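Side-chain contacts in endosialidase (PDB 4HIZ), which hydrolyses polysialic acid, cutting internal alpha-2,8 and alpha-2,9 linkages between sialic acid residues, as a trimeric endosialidase of bacteriophage phi92: residues T133-D138 / K143-C148; Y98-A103 / M149-C154. All blocks are in the same frame, centred on the assembly; numbering follows the deposited sequence.

Interaction 1. Residues T133-D138 / K143-C148; sequences TPIHPD and KVNYHC. With FRU (beta-D-fructofuranose), chain G; EDO (1,2-ethanediol), chain P.
His-136 and Asn-145 meet through a main-chain to side-chain bond. The His-136 N-H points at OD1 of Asn-145, with N and OD1 2.9 Å apart and the donor tilted 26° from the carbonyl plane. The same oxygen takes a weak second bond from the N-H of Tyr-146. The amide nitrogen ND2 of Asn-145 is used elsewhere, by the carbonyls of Val-109 and Leu-112. Both polar atoms of the amide are thus engaged, which fixes its flip. Lys-143 N gives Asp-138 O a weak bond, and Thr-133 OG1 is paired with Val-114 N.

The His-136 ring is fixed from several sides. Asp-138 N donates to ND1 of His-136 in the ring plane at 2.9 Å, which holds the ring's rotation. Val-144 CG2 sits over the centre of one face, 3.7 Å from the ring centroid, as a CH-pi contact. Tyr-146 OH lies over the opposite face, toward the rim, and the two ring planes are oblique at 39°. CD2 of His-136 lies over the rim of the tyrosine ring, 3.4 Å from CE1 of Tyr-146. With CG anti to the backbone N (chi1 -165°), the imidazole lies between Val-144 and Tyr-146. Pro-134 O lies at the tyrosine edge, 3.3 Å from CD2 of Tyr-146. Val-144 O is buried and has no partner.

Two polar ends face a bound fructose in the glycan pocket. Asp-138 OD2 accepts from O1 of the sugar at 2.8 Å. Tyr-146 OH lies 2.6 Å from its O4, at hydrogen-bonding distance. Glu-176 also binds this sugar, and Trp-178 packs edge-to-face against Tyr-146. The chemistry is consistent with a loop held by Asn-145 and the His-136 ring, so that Asp-138 and Tyr-146 can present polar groups to a sugar.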
loop_
_atom_site.group_PDB
_atom_site.type_symbol
_atom_site.label_atom_id
_atom_site.label_comp_id
_atom_site.label_asym_id
_atom_site.label_seq_id
_atom_site.Cartn_x
_atom_site.Cartn_y
_atom_site.Cartn_z
ATOM N N THR A 133 20.643 2.132 11.094
ATOM C CA THR A 133 21.127 3.098 12.080
ATOM C C THR A 133 19.962 3.979 12.499
ATOM O O THR A 133 19.104 4.301 11.670
ATOM C CB THR A 133 22.267 4.002 11.501
ATOM O OG1 THR A 133 21.824 4.689 10.308
ATOM C CG2 THR A 133 23.449 3.151 11.085
ATOM N N PRO A 134 19.919 4.386 13.770
ATOM C CA PRO A 134 18.935 5.406 14.155
ATOM C C PRO A 134 19.479 6.763 13.727
ATOM O O PRO A 134 20.629 6.830 13.263
ATOM C CB PRO A 134 18.978 5.358 15.676
ATOM C CG PRO A 134 20.443 5.059 15.957
ATOM C CD PRO A 134 20.880 4.098 14.851
ATOM N N ILE A 135 18.681 7.818 13.842
ATOM C CA ILE A 135 19.262 9.152 13.716
ATOM C C ILE A 135 20.332 9.261 14.812
ATOM O O ILE A 135 20.129 8.750 15.921
ATOM C CB ILE A 135 18.190 10.248 13.884
ATOM C CG1 ILE A 135 17.125 10.115 12.781
ATOM C CG2 ILE A 135 18.842 11.641 13.866
ATOM C CD1 ILE A 135 17.714 10.257 11.366
ATOM N N HIS A 136 21.481 9.900 14.507
ATOM C CA HIS A 136 22.579 9.956 15.454
ATOM C C HIS A 136 22.102 10.579 16.767
ATOM O O HIS A 136 21.387 11.587 16.759
ATOM C CB HIS A 136 23.681 10.833 14.843
ATOM C CG HIS A 136 25.000 10.698 15.523
ATOM N ND1 HIS A 136 25.239 11.201 16.789
ATOM C CD2 HIS A 136 26.150 10.111 15.114
ATOM C CE1 HIS A 136 26.482 10.913 17.137
ATOM N NE2 HIS A 136 27.059 10.269 16.136
ATOM N N PRO A 137 22.500 9.998 17.904
ATOM C CA PRO A 137 21.986 10.503 19.183
ATOM C C PRO A 137 22.429 11.928 19.453
ATOM O O PRO A 137 21.749 12.634 20.185
ATOM C CB PRO A 137 22.589 9.541 20.215
ATOM C CG PRO A 137 23.732 8.899 19.535
ATOM C CD PRO A 137 23.341 8.807 18.074
ATOM N N ASP A 138 23.534 12.354 18.851
ATOM C CA ASP A 138 23.986 13.729 18.993
ATOM C C ASP A 138 23.696 14.605 17.760
ATOM O O ASP A 138 24.405 15.602 17.499
ATOM C CB ASP A 138 25.479 13.711 19.281
ATOM C CG ASP A 138 25.822 12.835 20.482
ATOM O OD1 ASP A 138 25.081 12.894 21.485
ATOM O OD2 ASP A 138 26.801 12.059 20.419
ATOM N N LYS A 143 25.514 18.224 15.625
ATOM C CA LYS A 143 25.276 18.547 14.222
ATOM C C LYS A 143 25.981 17.547 13.304
ATOM O O LYS A 143 26.654 17.920 12.344
ATOM C CB LYS A 143 25.678 20.001 13.914
ATOM C CG LYS A 143 24.935 21.026 14.754
ATOM C CD LYS A 143 25.356 22.459 14.352
ATOM C CE LYS A 143 24.740 23.517 15.263
ATOM N NZ LYS A 143 23.257 23.563 15.141
ATOM N N VAL A 144 25.813 16.264 13.617
ATOM C CA VAL A 144 26.405 15.193 12.845
ATOM C C VAL A 144 25.355 14.095 12.630
ATOM O O VAL A 144 24.336 14.037 13.341
ATOM C CB VAL A 144 27.588 14.509 13.588
ATOM C CG1 VAL A 144 28.765 15.511 13.720
ATOM C CG2 VAL A 144 27.166 13.989 14.979
ATOM N N ASN A 145 25.600 13.235 11.654
ATOM C CA ASN A 145 24.716 12.060 11.488
ATOM C C ASN A 145 25.474 10.929 10.795
ATOM O O ASN A 145 26.593 11.133 10.274
ATOM C CB ASN A 145 23.429 12.440 10.714
ATOM C CG ASN A 145 22.341 11.373 10.834
ATOM O OD1 ASN A 145 22.279 10.614 11.811
ATOM N ND2 ASN A 145 21.479 11.328 9.847
ATOM N N TYR A 146 24.862 9.743 10.740
ATOM C CA TYR A 146 25.548 8.577 10.208
ATOM C C TYR A 146 25.562 8.511 8.668
ATOM O O TYR A 146 24.819 9.253 8.008
ATOM C CB TYR A 146 24.906 7.340 10.779
ATOM C CG TYR A 146 25.080 7.142 12.264
ATOM C CD1 TYR A 146 26.368 7.072 12.844
ATOM C CD2 TYR A 146 23.967 6.978 13.086
ATOM C CE1 TYR A 146 26.524 6.832 14.205
ATOM C CE2 TYR A 146 24.108 6.735 14.462
ATOM C CZ TYR A 146 25.384 6.649 15.008
ATOM O OH TYR A 146 25.520 6.402 16.361
ATOM N N HIS A 147 26.396 7.623 8.119
ATOM C CA HIS A 147 26.582 7.478 6.676
ATOM C C HIS A 147 27.346 6.161 6.479
ATOM O O HIS A 147 28.121 5.748 7.334
ATOM C CB HIS A 147 27.447 8.674 6.211
ATOM C CG HIS A 147 27.742 8.721 4.747
ATOM N ND1 HIS A 147 28.865 8.144 4.181
ATOM C CD2 HIS A 147 27.103 9.369 3.741
ATOM C CE1 HIS A 147 28.879 8.403 2.884
ATOM N NE2 HIS A 147 27.820 9.145 2.593
ATOM N N CYS A 148 27.115 5.472 5.368
ATOM C CA CYS A 148 27.831 4.230 5.141
ATOM C C CYS A 148 27.912 3.905 3.673
ATOM O O CYS A 148 26.875 3.946 2.969
ATOM C CB CYS A 148 27.104 3.079 5.879
ATOM S SG CYS A 148 27.883 1.428 5.679
HETATM C C1 FRU G . 28.563 8.725 20.774
HETATM C C2 FRU G . 28.467 7.415 20.131
HETATM C C3 FRU G . 28.751 7.167 18.744
HETATM C C4 FRU G . 28.311 5.771 18.538
HETATM C C5 FRU G . 27.176 5.667 19.515
HETATM C C6 FRU G . 26.747 4.256 19.889
HETATM O O1 FRU G . 27.321 9.283 20.391
HETATM O O2 FRU G . 29.775 6.887 20.615
HETATM O O3 FRU G . 30.069 7.512 18.250
HETATM O O4 FRU G . 27.882 5.576 17.153
HETATM O O5 FRU G . 27.590 6.401 20.691
HETATM O O6 FRU G . 27.724 3.671 20.691
HETATM C C1 EDO P . 26.109 10.385 0.075
HETATM O O1 EDO P . 27.485 10.682 0.323
HETATM C C2 EDO P . 25.300 11.603 0.469
HETATM O O2 EDO P . 25.957 12.715 -0.156
#

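Interaction 2. Residues Y98-A103 / M149-C154; sequences YAPFMA and MSMGVC
Pro-100 and Met-151 face each other between two strands whose backbones stay well apart, 8.1 Å at the nearest CA atoms. The pyrrolidine ring and the methionine chain are set at a slant to one another. Sulfur does the touching. SD of Met-151 lies 3.6 Å from CG of Pro-100 and almost as near to its CB, so it lies beside the CB-CG edge of the ring. CG of Met-151 is anti to the backbone N (chi1 -176°), and the chain runs straight out from its strand as far as the sulfur. It then bends at the last torsion (chi3 -72°), which turns the methyl group aside from that line.

Strand 96-104 and strand 144-154 belong to neighbouring antiparallel sheets of the catalytic beta-propeller. The contact is thus plain hydrophobic packing between sheets, with no pairing of strand edges. Phe-91 and Lys-89 also pack on Pro-100.

The second meeting is looser and made by methyl groups. CE of Met-102 and CE of Met-149 approach tip to tip at 4.2 Å. Met-149 stands where the chain turns a corner. Its side chain is fully extended (chi3 173°), which carries its methyl to the end of Met-102. Met-102 instead bends at its end, and Trp-85 packs beside it. Met-149 also lies against Glu-291 and His-293 of strand 291-297.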
loop_
_atom_site.group_PDB
_atom_site.type_symbol
_atom_site.label_atom_id
_atom_site.label_comp_id
_atom_site.label_asym_id
_atom_site.label_seq_id
_atom_site.Cartn_x
_atom_site.Cartn_y
_atom_site.Cartn_z
ATOM N N TYR A 98 20.469 -8.786 -0.050
ATOM C CA TYR A 98 20.404 -7.551 0.724
ATOM C C TYR A 98 20.920 -6.380 -0.091
ATOM O O TYR A 98 22.015 -6.437 -0.681
ATOM C CB TYR A 98 21.277 -7.649 1.987
ATOM C CG TYR A 98 20.764 -8.672 3.002
ATOM C CD1 TYR A 98 20.983 -10.052 2.830
ATOM C CD2 TYR A 98 20.104 -8.247 4.148
ATOM C CE1 TYR A 98 20.540 -10.958 3.774
ATOM C CE2 TYR A 98 19.631 -9.156 5.095
ATOM C CZ TYR A 98 19.870 -10.504 4.904
ATOM O OH TYR A 98 19.404 -11.381 5.846
ATOM N N ALA A 99 20.120 -5.321 -0.129
ATOM C CA ALA A 99 20.506 -4.082 -0.810
ATOM C C ALA A 99 20.490 -2.924 0.207
ATOM O O ALA A 99 19.468 -2.209 0.383
ATOM C CB ALA A 99 19.506 -3.772 -1.993
ATOM N N PRO A 100 21.626 -2.710 0.888
ATOM C CA PRO A 100 21.712 -1.592 1.816
ATOM C C PRO A 100 21.931 -0.301 1.034
ATOM O O PRO A 100 22.461 -0.330 -0.083
ATOM C CB PRO A 100 22.979 -1.910 2.648
ATOM C CG PRO A 100 23.244 -3.406 2.374
ATOM C CD PRO A 100 22.841 -3.539 0.915
ATOM N N PHE A 101 21.466 0.806 1.601
ATOM C CA PHE A 101 21.492 2.112 0.908
ATOM C C PHE A 101 21.277 3.173 1.984
ATOM O O PHE A 101 21.306 2.855 3.189
ATOM C CB PHE A 101 20.384 2.168 -0.176
ATOM C CG PHE A 101 18.977 2.149 0.371
ATOM C CD1 PHE A 101 18.367 0.924 0.785
ATOM C CD2 PHE A 101 18.235 3.326 0.429
ATOM C CE1 PHE A 101 17.045 0.905 1.263
ATOM C CE2 PHE A 101 16.909 3.336 0.910
ATOM C CZ PHE A 101 16.307 2.115 1.327
ATOM N N MET A 102 21.147 4.445 1.608
ATOM C CA MET A 102 20.827 5.465 2.593
ATOM C C MET A 102 19.520 6.161 2.163
ATOM O O MET A 102 19.325 6.451 0.967
ATOM C CB MET A 102 22.002 6.475 2.712
ATOM C CG MET A 102 23.220 5.764 3.444
ATOM S SD MET A 102 24.616 6.926 3.470
ATOM C CE MET A 102 25.252 6.785 1.812
ATOM N N ALA A 103 18.626 6.330 3.136
ATOM C CA ALA A 103 17.320 6.962 2.941
ATOM C C ALA A 103 17.383 8.314 3.617
ATOM O O ALA A 103 17.441 8.400 4.846
ATOM C CB ALA A 103 16.220 6.091 3.603
ATOM N N MET A 149 29.108 3.561 3.207
ATOM C CA MET A 149 29.307 2.990 1.876
ATOM C C MET A 149 30.110 1.682 1.899
ATOM O O MET A 149 30.493 1.170 0.838
ATOM C CB MET A 149 29.954 4.009 0.925
ATOM C CG MET A 149 29.001 5.185 0.587
ATOM S SD MET A 149 29.849 6.331 -0.495
ATOM C CE MET A 149 28.467 7.427 -0.872
ATOM N N SER A 150 30.372 1.130 3.089
ATOM C CA SER A 150 31.116 -0.129 3.169
ATOM C C SER A 150 30.372 -1.034 4.137
ATOM O O SER A 150 30.234 -0.684 5.325
ATOM C CB SER A 150 32.541 0.138 3.716
ATOM O OG SER A 150 33.238 -1.102 3.791
ATOM N N MET A 151 29.898 -2.184 3.642
ATOM C CA MET A 151 29.188 -3.156 4.468
ATOM C C MET A 151 29.272 -4.524 3.802
ATOM O O MET A 151 29.318 -4.624 2.563
ATOM C CB MET A 151 27.688 -2.760 4.521
ATOM C CG MET A 151 26.828 -3.661 5.444
ATOM S SD MET A 151 25.082 -3.117 5.478
ATOM C CE MET A 151 25.208 -1.606 6.451
ATOM N N GLY A 152 29.275 -5.574 4.616
ATOM C CA GLY A 152 29.231 -6.931 4.081
ATOM C C GLY A 152 29.261 -7.944 5.209
ATOM O O GLY A 152 29.077 -7.610 6.386
ATOM N N VAL A 153 29.490 -9.198 4.834
ATOM C CA VAL A 153 29.423 -10.314 5.797
ATOM C C VAL A 153 30.789 -10.978 5.836
ATOM O O VAL A 153 31.398 -11.228 4.782
ATOM C CB VAL A 153 28.361 -11.346 5.364
ATOM C CG1 VAL A 153 28.374 -12.570 6.317
ATOM C CG2 VAL A 153 26.968 -10.690 5.339
ATOM N N CYS A 154 31.270 -11.257 7.052
ATOM C CA CYS A 154 32.501 -12.018 7.203
ATOM C C CYS A 154 32.297 -12.946 8.382
ATOM O O CYS A 154 31.899 -12.502 9.456
ATOM C CB CYS A 154 33.670 -11.061 7.469
ATOM S SG CYS A 154 35.262 -11.968 7.555
#

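In the fold
Strand 144-154 runs through both contacts. Residues 144-148 serve interaction 1; after a corner at Met-149 the chain goes on into interaction 2. The centres are about 16 Å apart. Along the chain, interaction 1 is nested within the loop that interaction 2 closes. The two meet at Met-102, whose SD packs 3.5 Å from N of Cys-148 and equally near CD2 of His-147. Interaction 1 supplies His-136, Pro-137, Asp-138 and Tyr-146 to the glycan pocket, which Glu-176, Trp-178 and Ile-273 complete. Interaction 2 is buried packing between sheets. The broken strand thus runs from the sugar site into the packing between two sheets.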